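Local coordinates for toxin PAU_02230 (Photorhabdus asymbiotica subsp. asymbiotica ATCC 43949, PDB 6HV6), which is a bacterial toxin, also known as PaTox, whose modelled region packs helices around a six-stranded antiparallel beta sheet, at residues P196-P201 against E242-G247; V204-A209 against K217-L222; P287-L292 against Y308-G313; I66-Y71 against L185-L190. The protein carries 1 engineered substitution. All coordinates share one frame; numbering follows the deposited sequence.

Contact 1. Residues P196-P201 against E242-G247; sequences PSEALP and ELHANG. Engineered in segment 196-201: A199 (natural residue Cys). With EPE (4-(2-hydroxyethyl)-1-piperazine ethanesulfonic acid), chain H.
H244 lays its imidazole over P201 and turns one edge to the carboxylate of E198, so one ring meets apolar carbons on a face and a carboxylate at its edge. On the face, P201 CD stands 3.8 Å from the centroid of the H244 ring, a CH-pi contact displaced toward the rim, and L200 CB flanks it on the same side. At the edge, H244 ND1 donates to E198 OE1 across 2.6 Å, with an N-H...O angle of 164°. The acceptor lies close to the ring plane; the two planes stand almost perpendicular (89°), and the donor meets OE1 from above the carboxylate plane. E198 reaches the ring through a chain bent at chi2, its CG beside the backbone N. The CB of P201, meanwhile, packs on L243 CG at 3.8 Å. The sulfonate of 4-(2-hydroxyethyl)-1-piperazine ethanesulfonic acid, also hydrogen-bonded to T290, sits at the start of the helix: its O1S accepts from L200 N at 2.8 Å, while its O2S takes a weak bond from H244 NE2 at 3.4 Å. S197 OG accepts from A199 N, an ST turn, and is also bonded to Q188. The contact joins the N-terminal end of helix 199-211, where E198 is the N-cap residue, to the C-terminal part of helix 235-244. The CB of A199, an engineered residue, points away from segment 242-247 and packs on H289 of strand 289-296.

Contact 2. Residues V204-A209 against K217-L222; sequences VLMGWA and KLSKML. With EDO (1,2-ethanediol), chain F.
L205, M206 and A209 meet L218 in an antiparallel helical hairpin, the simple case of two consecutive helices folded back on each other across a short connection. The short axis segments approach to 10.4 Å at an angle of 146° between their directions. L218 is the central side chain of the interface. Its CD2 branch enters among three residues of helix 199-211, lying 3.6 Å from M206 CE and 3.9 Å from A209 CB, while L218 CD1 meets L205 CD2 at 3.8 Å, a methyl that L218 CD2 also touches. M206 sends its CG anti to the backbone N (chi1 -174°) and then bends at both chi2 and chi3. This curled path carries the terminal methyl farthest across, with the sulfur also touching L218 CD2; M206 CE lies 3.8 Å from S219 OG and 4.0 Å from L222 CD1. L205 continues onto helix 361-365 and L222 rests on L236 and L240 of helix 235-244, while M206 and S219 pack on M314 of strand 313-317. At the margin, K217 N donates to O2 of a 1,2-ethanediol. No hydrogen bond crosses between the two segments. The one polar side-chain atom beside the methyl, S219 OG, is satisfied within its own helix by the carbonyl of D215. Adhesion here therefore rests on van der Waals packing of buried methyl groups and a thioether, without a directional bond to set the register.

Contact 3. Residues P287-L292 against Y308-G313; sequences PKHTML and YDPNYG. With EDO (1,2-ethanediol), chain G.
With chi1 near 180° in both residues (-165° in H289, -177° in D309), the imidazole and the carboxylate swing out beside their own carbonyl carbons and meet at about a right angle. H289 NE2 donates to D309 OD1 at 2.7 Å; the oxygen lies in the plane of the ring and is met on its syn side, although out of the carboxylate plane. D309 OD1 also accepts from N311 N at 3.0 Å, closing an Asx turn, and this second donor arrives from the opposite face of the carboxylate. Two bonds thus grip one oxygen, while D309 OD2 is held by the hydroxyl of Y334. N311 lays its amide almost parallel to the imidazole, 8° apart, with ND2 over the rim of the ring; the pair H289 NE2 and N311 ND2 is not a hydrogen bond. N311 ND2 instead donates to the O1 of a 1,2-ethanediol at 3.0 Å, and it also bonds to Y334. M291 runs alongside D309, and M291 CG lies 4.0 Å from P310 CD. Farther along, L292 and Y308 form an antiparallel hydrogen-bonded pair: L292 N reaches Y308 O at 3.0 Å and Y308 N reaches L292 O at 2.8 Å. After this pair the second strand breaks at P310, and Y312 and G313 both face D309 in a classic beta bulge. These residues belong to the hairpin of strands 289-296 and 304-309 within the six-stranded sheet, with helix 199-211 packed on Y308 and P310, and helix 320-334 supplying M331 beside M291.

Contact 4. Residues I66-Y71 against L185-L190; sequences ITISGY and LTPQNL
I68 and S69, at the tip of a tight beta hairpin, meet the segment 185-190 where a strand gives way to a short helix. The isoleucine uses its two branches separately. Its CG2, anti to the backbone N, has the more partners across the contact: I68 CG2 lies 3.8 Å from P187 CD and 3.9 Å from L185 CB, with L190 CD1 more loosely placed at 4.3 Å. The other branch begins with CG1 beside the backbone N and bends again at chi2 (-70°), which brings I68 CD1 against L185 CD1 at 3.7 Å. The side chain of I68 lies at a slant to both L185 and P187. The polar neighbour, S69, lies in the turn of the hairpin: strands 65-68 and 71-74 are joined by a type I' turn from I68 to Y71, in which S69 and G70 both have positive phi. I68 N bonds to Y71 O and Y71 N returns to I68 O, closing the two-residue loop. At the first corner, S69 has its OG beside the backbone N (chi1 -66°), and S69 OG donates to L185 O over 2.7 Å. It approaches in the carbonyl plane at a C=O...O angle of 153°, so the exposed turn is tied to backbone at the end of strand 182-185, an outermost strand of the large sheet in this chain. P187 then occupies the N-cap position of helix 188-191. Around the apolar patch, helix 144-176 adds A167 against I68 and A170 against P187, and M223 of helix 215-224 touches both I68 and L190.

In the fold
Helix 199-211 serves two of the four contacts: its first turn enters contact 1, its middle contact 2. They differ in kind, since contact 1 is partly buried and combines a polar bond with ring packing, while contact 2 is buried and almost wholly apolar, with no hydrogen bond across it. Contact 3, nearest the centre of the chain, is buried yet joined by both backbone sheet bonds and the H289-D309 side-chain bond. Contact 4 is apolar and buried except for its exposed serine. Q188 of contact 4 connects three of them, with probable hydrogen bonds to S197 and E198 in contact 1 and N311 in contact 3. Contacts 2 and 3 instead meet by packing, M206 against Y308.

Contact 1. Residues P196-P201 against E242-G247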
loop_
_atom_site.group_PDB
_atom_site.type_symbol
_atom_site.label_atom_id
_atom_site.label_comp_id
_atom_site.label_asym_id
_atom_site.label_seq_id
_atom_site.Cartn_x
_atom_site.Cartn_y
_atom_site.Cartn_z
ATOM N N PRO A 196 1.975 -2.883 8.047
ATOM C CA PRO A 196 0.533 -3.010 7.812
ATOM C C PRO A 196 -0.062 -1.773 7.145
ATOM O O PRO A 196 0.446 -0.654 7.247
ATOM C CB PRO A 196 -0.033 -3.210 9.220
ATOM C CG PRO A 196 1.099 -3.884 9.972
ATOM C CD PRO A 196 2.350 -3.246 9.428
ATOM N N SER A 197 -1.174 -2.000 6.454
ATOM C CA SER A 197 -1.845 -0.939 5.722
ATOM C C SER A 197 -2.174 0.253 6.616
ATOM O O SER A 197 -2.624 0.097 7.751
ATOM C CB SER A 197 -3.133 -1.479 5.114
ATOM O OG SER A 197 -3.807 -0.409 4.475
ATOM N N GLU A 198 -1.983 1.453 6.093
ATOM C CA GLU A 198 -2.423 2.654 6.790
ATOM C C GLU A 198 -3.462 3.404 5.962
ATOM O O GLU A 198 -3.516 4.624 5.965
ATOM C CB GLU A 198 -1.241 3.558 7.139
ATOM C CG GLU A 198 -0.273 2.948 8.144
ATOM C CD GLU A 198 -0.912 2.692 9.497
ATOM O OE1 GLU A 198 -1.972 3.299 9.772
ATOM O OE2 GLU A 198 -0.360 1.874 10.277
ATOM N N ALA A 199 -4.320 2.660 5.268
ATOM C CA ALA A 199 -5.230 3.270 4.306
ATOM C C ALA A 199 -6.246 4.191 4.978
ATOM O O ALA A 199 -6.636 5.204 4.392
ATOM C CB ALA A 199 -5.941 2.170 3.504
ATOM N N LEU A 200 -6.702 3.864 6.194
ATOM C CA LEU A 200 -7.660 4.733 6.873
ATOM C C LEU A 200 -7.074 6.116 7.161
ATOM O O LEU A 200 -7.656 7.117 6.716
ATOM C CB LEU A 200 -8.194 4.049 8.140
ATOM C CG LEU A 200 -9.037 4.920 9.089
ATOM C CD1 LEU A 200 -10.293 5.461 8.407
ATOM C CD2 LEU A 200 -9.420 4.149 10.360
ATOM N N PRO A 201 -5.947 6.241 7.870
ATOM C CA PRO A 201 -5.416 7.593 8.103
ATOM C C PRO A 201 -4.923 8.256 6.833
ATOM O O PRO A 201 -4.999 9.485 6.732
ATOM C CB PRO A 201 -4.272 7.365 9.103
ATOM C CG PRO A 201 -3.854 5.925 8.863
ATOM C CD PRO A 201 -5.148 5.212 8.558
ATOM N N GLU A 242 -0.936 7.047 14.537
ATOM C CA GLU A 242 -1.692 7.655 15.621
ATOM C C GLU A 242 -3.079 8.075 15.159
ATOM O O GLU A 242 -4.066 7.875 15.877
ATOM C CB GLU A 242 -0.926 8.852 16.183
ATOM C CG GLU A 242 -1.634 9.540 17.335
ATOM C CD GLU A 242 -1.716 8.677 18.580
ATOM O OE1 GLU A 242 -0.992 7.657 18.650
ATOM O OE2 GLU A 242 -2.506 9.027 19.489
ATOM N N LEU A 243 -3.171 8.675 13.970
ATOM C CA LEU A 243 -4.477 9.010 13.409
ATOM C C LEU A 243 -5.324 7.756 13.221
ATOM O O LEU A 243 -6.555 7.796 13.372
ATOM C CB LEU A 243 -4.283 9.753 12.083
ATOM C CG LEU A 243 -5.508 10.227 11.300
ATOM C CD1 LEU A 243 -6.448 11.088 12.166
ATOM C CD2 LEU A 243 -5.045 10.998 10.087
ATOM N N HIS A 244 -4.671 6.625 12.936
ATOM C CA HIS A 244 -5.381 5.359 12.747
ATOM C C HIS A 244 -6.129 4.931 14.008
ATOM O O HIS A 244 -7.213 4.338 13.926
ATOM C CB HIS A 244 -4.382 4.280 12.330
ATOM C CG HIS A 244 -4.995 3.143 11.574
ATOM N ND1 HIS A 244 -4.301 2.432 10.619
ATOM C CD2 HIS A 244 -6.226 2.580 11.642
ATOM C CE1 HIS A 244 -5.082 1.490 10.121
ATOM N NE2 HIS A 244 -6.256 1.562 10.721
ATOM N N ALA A 245 -5.574 5.211 15.182
ATOM C CA ALA A 245 -6.016 4.531 16.393
ATOM C C ALA A 245 -7.018 5.357 17.193
ATOM O O ALA A 245 -7.310 6.513 16.879
ATOM C CB ALA A 245 -4.811 4.176 17.271
ATOM N N ASN A 246 -7.566 4.715 18.234
ATOM C CA ASN A 246 -8.366 5.362 19.281
ATOM C C ASN A 246 -9.573 6.113 18.727
ATOM O O ASN A 246 -10.059 7.063 19.345
ATOM C CB ASN A 246 -7.509 6.307 20.129
ATOM C CG ASN A 246 -6.421 5.581 20.891
ATOM O OD1 ASN A 246 -6.578 4.417 21.257
ATOM N ND2 ASN A 246 -5.308 6.270 21.136
ATOM N N GLY A 247 -10.068 5.709 17.563
ATOM C CA GLY A 247 -11.113 6.482 16.925
ATOM C C GLY A 247 -10.734 7.915 16.629
ATOM O O GLY A 247 -11.622 8.733 16.373
HETATM N N1 EPE H . -6.422 -3.449 7.831
HETATM C C9 EPE H . -6.270 -1.997 8.018
HETATM C C10 EPE H . -6.920 -1.321 6.816
HETATM S S EPE H . -7.616 0.280 7.113
HETATM O O1S EPE H . -6.427 1.210 7.192
HETATM O O2S EPE H . -8.319 0.218 8.373
HETATM O O3S EPE H . -8.452 0.589 5.977
#

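Contact 2. Residues V204-A209 against K217-L222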
loop_
_atom_site.group_PDB
_atom_site.type_symbol
_atom_site.label_atom_id
_atom_site.label_comp_id
_atom_site.label_asym_id
_atom_site.label_seq_id
_atom_site.Cartn_x
_atom_site.Cartn_y
_atom_site.Cartn_z
ATOM N N VAL A 204 -8.096 9.802 5.312
ATOM C CA VAL A 204 -8.547 10.959 6.091
ATOM C C VAL A 204 -7.608 12.139 5.897
ATOM O O VAL A 204 -8.055 13.277 5.701
ATOM C CB VAL A 204 -8.672 10.586 7.580
ATOM C CG1 VAL A 204 -8.897 11.834 8.429
ATOM C CG2 VAL A 204 -9.802 9.593 7.782
ATOM N N LEU A 205 -6.292 11.894 5.944
ATOM C CA LEU A 205 -5.328 12.983 5.793
ATOM C C LEU A 205 -5.368 13.567 4.383
ATOM O O LEU A 205 -5.282 14.789 4.203
ATOM C CB LEU A 205 -3.915 12.473 6.129
ATOM C CG LEU A 205 -2.796 13.510 6.271
ATOM C CD1 LEU A 205 -3.070 14.419 7.461
ATOM C CD2 LEU A 205 -1.414 12.833 6.403
ATOM N N MET A 206 -5.487 12.711 3.369
ATOM C CA MET A 206 -5.566 13.190 1.991
ATOM C C MET A 206 -6.869 13.948 1.723
ATOM O O MET A 206 -6.905 14.850 0.872
ATOM C CB MET A 206 -5.421 12.007 1.023
ATOM C CG MET A 206 -5.351 12.409 -0.457
ATOM S SD MET A 206 -3.962 13.483 -0.815
ATOM C CE MET A 206 -2.605 12.289 -0.805
ATOM N N GLY A 207 -7.949 13.588 2.415
ATOM C CA GLY A 207 -9.171 14.367 2.296
ATOM C C GLY A 207 -8.951 15.815 2.688
ATOM O O GLY A 207 -9.406 16.732 2.001
ATOM N N TRP A 208 -8.218 16.047 3.780
ATOM C CA TRP A 208 -7.904 17.428 4.138
ATOM C C TRP A 208 -6.926 18.050 3.146
ATOM O O TRP A 208 -7.079 19.222 2.760
ATOM C CB TRP A 208 -7.331 17.509 5.550
ATOM C CG TRP A 208 -6.881 18.902 5.839
ATOM C CD1 TRP A 208 -5.614 19.310 6.136
ATOM C CD2 TRP A 208 -7.689 20.088 5.795
ATOM N NE1 TRP A 208 -5.588 20.675 6.302
ATOM C CE2 TRP A 208 -6.848 21.176 6.098
ATOM C CE3 TRP A 208 -9.044 20.334 5.536
ATOM C CZ2 TRP A 208 -7.314 22.487 6.149
ATOM C CZ3 TRP A 208 -9.509 21.650 5.594
ATOM C CH2 TRP A 208 -8.644 22.702 5.895
ATOM N N ALA A 209 -5.906 17.289 2.739
ATOM C CA ALA A 209 -4.970 17.769 1.727
ATOM C C ALA A 209 -5.704 18.225 0.476
ATOM O O ALA A 209 -5.404 19.284 -0.086
ATOM C CB ALA A 209 -3.971 16.662 1.366
ATOM N N LYS A 217 1.686 18.031 -2.424
ATOM C CA LYS A 217 2.678 17.974 -1.358
ATOM C C LYS A 217 2.556 16.682 -0.552
ATOM O O LYS A 217 3.552 15.996 -0.303
ATOM C CB LYS A 217 2.512 19.195 -0.452
ATOM C CG LYS A 217 3.393 19.183 0.791
ATOM C CD LYS A 217 2.996 20.337 1.699
ATOM C CE LYS A 217 4.189 21.199 2.086
ATOM N NZ LYS A 217 5.180 20.439 2.897
ATOM N N LEU A 218 1.342 16.333 -0.131
ATOM C CA LEU A 218 1.180 15.124 0.673
ATOM C C LEU A 218 1.528 13.865 -0.122
ATOM O O LEU A 218 2.108 12.925 0.432
ATOM C CB LEU A 218 -0.238 15.028 1.227
ATOM C CG LEU A 218 -0.440 13.746 2.046
ATOM C CD1 LEU A 218 0.542 13.698 3.243
ATOM C CD2 LEU A 218 -1.875 13.610 2.503
ATOM N N SER A 219 1.168 13.819 -1.414
ATOM C CA SER A 219 1.566 12.692 -2.260
ATOM C C SER A 219 3.075 12.501 -2.268
ATOM O O SER A 219 3.564 11.367 -2.186
ATOM C CB SER A 219 1.077 12.895 -3.699
ATOM O OG SER A 219 -0.295 12.603 -3.807
ATOM N N LYS A 220 3.830 13.596 -2.395
ATOM C CA LYS A 220 5.290 13.496 -2.380
ATOM C C LYS A 220 5.806 13.066 -1.015
ATOM O O LYS A 220 6.748 12.271 -0.919
ATOM C CB LYS A 220 5.915 14.836 -2.769
ATOM C CG LYS A 220 5.940 15.098 -4.262
ATOM C CD LYS A 220 6.699 16.385 -4.570
ATOM C CE LYS A 220 5.774 17.490 -5.080
ATOM N NZ LYS A 220 5.144 17.147 -6.383
ATOM N N MET A 221 5.236 13.630 0.052
ATOM C CA MET A 221 5.660 13.246 1.392
ATOM C C MET A 221 5.395 11.776 1.653
ATOM O O MET A 221 6.246 11.079 2.225
ATOM C CB MET A 221 4.955 14.110 2.431
ATOM C CG MET A 221 5.360 15.554 2.368
ATOM S SD MET A 221 4.311 16.542 3.428
ATOM C CE MET A 221 4.577 15.714 5.000
ATOM N N LEU A 222 4.222 11.273 1.254
ATOM C CA LEU A 222 3.919 9.857 1.442
ATOM C C LEU A 222 4.920 8.984 0.693
ATOM O O LEU A 222 5.509 8.061 1.261
ATOM C CB LEU A 222 2.492 9.544 0.967
ATOM C CG LEU A 222 1.372 10.043 1.882
ATOM C CD1 LEU A 222 0.010 9.949 1.203
ATOM C CD2 LEU A 222 1.386 9.261 3.192
HETATM C C1 EDO F . -1.556 20.443 -3.998
HETATM O O1 EDO F . -2.062 20.574 -5.328
HETATM C C2 EDO F . -0.208 21.144 -3.843
HETATM O O2 EDO F . 0.459 20.681 -2.659
#

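Contact 3. Residues P287-L292 against Y308-G313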
loop_
_atom_site.group_PDB
_atom_site.type_symbol
_atom_site.label_atom_id
_atom_site.label_comp_id
_atom_site.label_asym_id
_atom_site.label_seq_id
_atom_site.Cartn_x
_atom_site.Cartn_y
_atom_site.Cartn_z
ATOM N N PRO A 287 -13.860 -3.993 2.482
ATOM C CA PRO A 287 -13.241 -5.061 3.278
ATOM C C PRO A 287 -11.763 -4.820 3.546
ATOM O O PRO A 287 -10.944 -4.848 2.623
ATOM C CB PRO A 287 -13.463 -6.308 2.413
ATOM C CG PRO A 287 -14.766 -6.036 1.723
ATOM C CD PRO A 287 -14.721 -4.546 1.414
ATOM N N LYS A 288 -11.427 -4.552 4.812
ATOM C CA LYS A 288 -10.039 -4.328 5.250
ATOM C C LYS A 288 -9.335 -3.251 4.433
ATOM O O LYS A 288 -8.126 -3.315 4.195
ATOM C CB LYS A 288 -9.241 -5.634 5.213
ATOM C CG LYS A 288 -9.772 -6.686 6.174
ATOM C CD LYS A 288 -9.092 -8.025 5.970
ATOM C CE LYS A 288 -9.568 -9.036 7.004
ATOM N NZ LYS A 288 -9.242 -8.597 8.397
ATOM N N HIS A 289 -10.083 -2.227 4.026
ATOM C CA HIS A 289 -9.504 -1.181 3.195
ATOM C C HIS A 289 -10.299 0.099 3.376
ATOM O O HIS A 289 -11.485 0.069 3.713
ATOM C CB HIS A 289 -9.482 -1.591 1.712
ATOM C CG HIS A 289 -8.590 -0.736 0.859
ATOM N ND1 HIS A 289 -7.392 -0.220 1.315
ATOM C CD2 HIS A 289 -8.705 -0.339 -0.432
ATOM C CE1 HIS A 289 -6.823 0.484 0.348
ATOM N NE2 HIS A 289 -7.596 0.421 -0.724
ATOM N N THR A 290 -9.631 1.225 3.158
ATOM C CA THR A 290 -10.285 2.521 3.181
ATOM C C THR A 290 -9.823 3.300 1.966
ATOM O O THR A 290 -8.651 3.236 1.588
ATOM C CB THR A 290 -9.954 3.309 4.455
ATOM O OG1 THR A 290 -10.277 2.528 5.605
ATOM C CG2 THR A 290 -10.729 4.648 4.493
ATOM N N MET A 291 -10.747 4.027 1.350
ATOM C CA MET A 291 -10.406 4.838 0.197
ATOM C C MET A 291 -11.130 6.173 0.356
ATOM O O MET A 291 -11.767 6.442 1.377
ATOM C CB MET A 291 -10.766 4.101 -1.099
ATOM C CG MET A 291 -9.954 2.799 -1.342
ATOM S SD MET A 291 -10.824 1.726 -2.493
ATOM C CE MET A 291 -12.117 1.104 -1.425
ATOM N N LEU A 292 -11.060 7.007 -0.671
ATOM C CA LEU A 292 -11.571 8.359 -0.538
ATOM C C LEU A 292 -12.026 8.847 -1.900
ATOM O O LEU A 292 -11.351 8.597 -2.904
ATOM C CB LEU A 292 -10.480 9.285 0.021
ATOM C CG LEU A 292 -10.811 10.772 0.065
ATOM C CD1 LEU A 292 -11.640 11.040 1.296
ATOM C CD2 LEU A 292 -9.505 11.576 0.061
ATOM N N TYR A 308 -9.095 8.592 -4.569
ATOM C CA TYR A 308 -7.822 8.252 -3.932
ATOM C C TYR A 308 -7.915 6.832 -3.389
ATOM O O TYR A 308 -8.682 6.571 -2.452
ATOM C CB TYR A 308 -7.479 9.224 -2.802
ATOM C CG TYR A 308 -6.255 8.831 -1.967
ATOM C CD1 TYR A 308 -5.119 8.298 -2.560
ATOM C CD2 TYR A 308 -6.240 9.005 -0.593
ATOM C CE1 TYR A 308 -3.996 7.961 -1.813
ATOM C CE2 TYR A 308 -5.115 8.657 0.162
ATOM C CZ TYR A 308 -4.014 8.141 -0.456
ATOM O OH TYR A 308 -2.919 7.801 0.291
ATOM N N ASP A 309 -7.158 5.912 -3.993
ATOM C CA ASP A 309 -6.975 4.577 -3.428
ATOM C C ASP A 309 -5.577 4.502 -2.845
ATOM O O ASP A 309 -4.598 4.474 -3.610
ATOM C CB ASP A 309 -7.169 3.489 -4.481
ATOM C CG ASP A 309 -7.060 2.072 -3.908
ATOM O OD1 ASP A 309 -6.640 1.896 -2.753
ATOM O OD2 ASP A 309 -7.427 1.123 -4.629
ATOM N N PRO A 310 -5.434 4.475 -1.516
ATOM C CA PRO A 310 -4.096 4.381 -0.903
ATOM C C PRO A 310 -3.214 3.278 -1.453
ATOM O O PRO A 310 -1.989 3.404 -1.380
ATOM C CB PRO A 310 -4.427 4.138 0.573
ATOM C CG PRO A 310 -5.697 4.933 0.776
ATOM C CD PRO A 310 -6.489 4.668 -0.501
ATOM N N ASN A 311 -3.795 2.196 -1.996
ATOM C CA ASN A 311 -2.971 1.136 -2.573
ATOM C C ASN A 311 -2.293 1.570 -3.864
ATOM O O ASN A 311 -1.291 0.959 -4.252
ATOM C CB ASN A 311 -3.816 -0.117 -2.848
ATOM C CG ASN A 311 -4.031 -0.954 -1.610
ATOM O OD1 ASN A 311 -3.242 -0.897 -0.674
ATOM N ND2 ASN A 311 -5.109 -1.735 -1.596
ATOM N N TYR A 312 -2.807 2.611 -4.527
ATOM C CA TYR A 312 -2.312 2.995 -5.847
ATOM C C TYR A 312 -1.966 4.476 -5.969
ATOM O O TYR A 312 -0.854 4.824 -6.380
ATOM C CB TYR A 312 -3.345 2.640 -6.907
ATOM C CG TYR A 312 -3.604 1.169 -7.031
ATOM C CD1 TYR A 312 -2.732 0.349 -7.740
ATOM C CD2 TYR A 312 -4.729 0.591 -6.442
ATOM C CE1 TYR A 312 -2.978 -0.998 -7.863
ATOM C CE2 TYR A 312 -4.977 -0.758 -6.563
ATOM C CZ TYR A 312 -4.096 -1.548 -7.273
ATOM O OH TYR A 312 -4.339 -2.898 -7.416
ATOM N N GLY A 313 -2.899 5.347 -5.637
ATOM C CA GLY A 313 -2.701 6.769 -5.857
ATOM C C GLY A 313 -4.035 7.461 -6.109
ATOM O O GLY A 313 -5.080 6.987 -5.663
HETATM C C1 EDO G . -6.799 -4.342 0.901
HETATM O O1 EDO G . -5.555 -3.672 0.674
HETATM C C2 EDO G . -7.370 -4.804 -0.432
HETATM O O2 EDO G . -6.469 -5.744 -1.028
#

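Contact 4. Residues I66-Y71 against L185-L190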
loop_
_atom_site.group_PDB
_atom_site.type_symbol
_atom_site.label_atom_id
_atom_site.label_comp_id
_atom_site.label_asym_id
_atom_site.label_seq_id
_atom_site.Cartn_x
_atom_site.Cartn_y
_atom_site.Cartn_z
ATOM N N ILE A 66 10.793 1.342 -14.296
ATOM C CA ILE A 66 9.548 2.058 -14.045
ATOM C C ILE A 66 9.811 3.125 -12.995
ATOM O O ILE A 66 10.381 2.834 -11.937
ATOM C CB ILE A 66 8.420 1.112 -13.596
ATOM C CG1 ILE A 66 8.098 0.124 -14.725
ATOM C CG2 ILE A 66 7.180 1.914 -13.189
ATOM C CD1 ILE A 66 7.282 -1.064 -14.291
ATOM N N THR A 67 9.399 4.355 -13.292
ATOM C CA THR A 67 9.535 5.485 -12.381
ATOM C C THR A 67 8.179 5.805 -11.769
ATOM O O THR A 67 7.213 6.070 -12.495
ATOM C CB THR A 67 10.099 6.700 -13.112
ATOM O OG1 THR A 67 11.416 6.388 -13.576
ATOM C CG2 THR A 67 10.174 7.889 -12.183
ATOM N N ILE A 68 8.107 5.762 -10.440
ATOM C CA ILE A 68 6.895 6.077 -9.687
ATOM C C ILE A 68 7.199 7.316 -8.851
ATOM O O ILE A 68 7.880 7.229 -7.820
ATOM C CB ILE A 68 6.442 4.922 -8.787
ATOM C CG1 ILE A 68 6.197 3.651 -9.599
ATOM C CG2 ILE A 68 5.189 5.328 -8.029
ATOM C CD1 ILE A 68 4.988 3.729 -10.478
ATOM N N SER A 69 6.690 8.467 -9.288
ATOM C CA SER A 69 6.780 9.723 -8.538
ATOM C C SER A 69 8.218 10.047 -8.145
ATOM O O SER A 69 8.521 10.397 -7.003
ATOM C CB SER A 69 5.859 9.689 -7.320
ATOM O OG SER A 69 4.497 9.642 -7.746
ATOM N N GLY A 70 9.113 9.934 -9.119
ATOM C CA GLY A 70 10.502 10.274 -8.928
ATOM C C GLY A 70 11.400 9.121 -8.537
ATOM O O GLY A 70 12.627 9.267 -8.602
ATOM N N TYR A 71 10.840 7.979 -8.148
ATOM C CA TYR A 71 11.626 6.826 -7.727
ATOM C C TYR A 71 11.695 5.803 -8.849
ATOM O O TYR A 71 10.661 5.397 -9.387
ATOM C CB TYR A 71 11.037 6.188 -6.470
ATOM C CG TYR A 71 11.170 7.078 -5.255
ATOM C CD1 TYR A 71 12.311 7.034 -4.463
ATOM C CD2 TYR A 71 10.176 7.983 -4.923
ATOM C CE1 TYR A 71 12.445 7.850 -3.359
ATOM C CE2 TYR A 71 10.303 8.808 -3.816
ATOM C CZ TYR A 71 11.441 8.733 -3.037
ATOM O OH TYR A 71 11.582 9.549 -1.937
ATOM N N LEU A 185 0.602 8.630 -8.770
ATOM C CA LEU A 185 0.803 7.313 -8.183
ATOM C C LEU A 185 1.541 7.425 -6.848
ATOM O O LEU A 185 2.612 8.038 -6.772
ATOM C CB LEU A 185 1.587 6.429 -9.145
ATOM C CG LEU A 185 0.838 6.123 -10.446
ATOM C CD1 LEU A 185 1.652 5.169 -11.284
ATOM C CD2 LEU A 185 -0.536 5.534 -10.142
ATOM N N THR A 186 0.974 6.812 -5.800
ATOM C CA THR A 186 1.633 6.713 -4.490
ATOM C C THR A 186 1.224 5.389 -3.847
ATOM O O THR A 186 0.456 5.354 -2.884
ATOM C CB THR A 186 1.258 7.887 -3.578
ATOM O OG1 THR A 186 -0.165 7.929 -3.418
ATOM C CG2 THR A 186 1.742 9.211 -4.122
ATOM N N PRO A 187 1.703 4.268 -4.392
ATOM C CA PRO A 187 1.258 2.951 -3.899
ATOM C C PRO A 187 1.812 2.700 -2.505
ATOM O O PRO A 187 3.031 2.695 -2.309
ATOM C CB PRO A 187 1.850 1.966 -4.925
ATOM C CG PRO A 187 2.310 2.799 -6.080
ATOM C CD PRO A 187 2.626 4.159 -5.531
ATOM N N GLN A 188 0.925 2.482 -1.525
ATOM C CA GLN A 188 1.432 2.445 -0.144
ATOM C C GLN A 188 2.308 1.222 0.100
ATOM O O GLN A 188 3.198 1.264 0.960
ATOM C CB GLN A 188 0.297 2.496 0.885
ATOM C CG GLN A 188 -0.629 1.288 0.855
ATOM C CD GLN A 188 -1.563 1.203 2.063
ATOM O OE1 GLN A 188 -1.369 1.894 3.067
ATOM N NE2 GLN A 188 -2.566 0.334 1.976
ATOM N N ASN A 189 2.099 0.133 -0.651
ATOM C CA ASN A 189 2.972 -1.031 -0.476
ATOM C C ASN A 189 4.414 -0.723 -0.835
ATOM O O ASN A 189 5.332 -1.379 -0.323
ATOM C CB ASN A 189 2.444 -2.208 -1.291
ATOM C CG ASN A 189 1.237 -2.827 -0.646
ATOM O OD1 ASN A 189 0.980 -2.588 0.539
ATOM N ND2 ASN A 189 0.490 -3.628 -1.397
ATOM N N LEU A 190 4.638 0.266 -1.689
ATOM C CA LEU A 190 6.004 0.678 -1.968
ATOM C C LEU A 190 6.615 1.389 -0.768
ATOM O O LEU A 190 7.708 1.040 -0.320
ATOM C CB LEU A 190 6.036 1.585 -3.195
ATOM C CG LEU A 190 5.928 0.879 -4.548
ATOM C CD1 LEU A 190 6.061 1.893 -5.667
ATOM C CD2 LEU A 190 7.011 -0.175 -4.646
#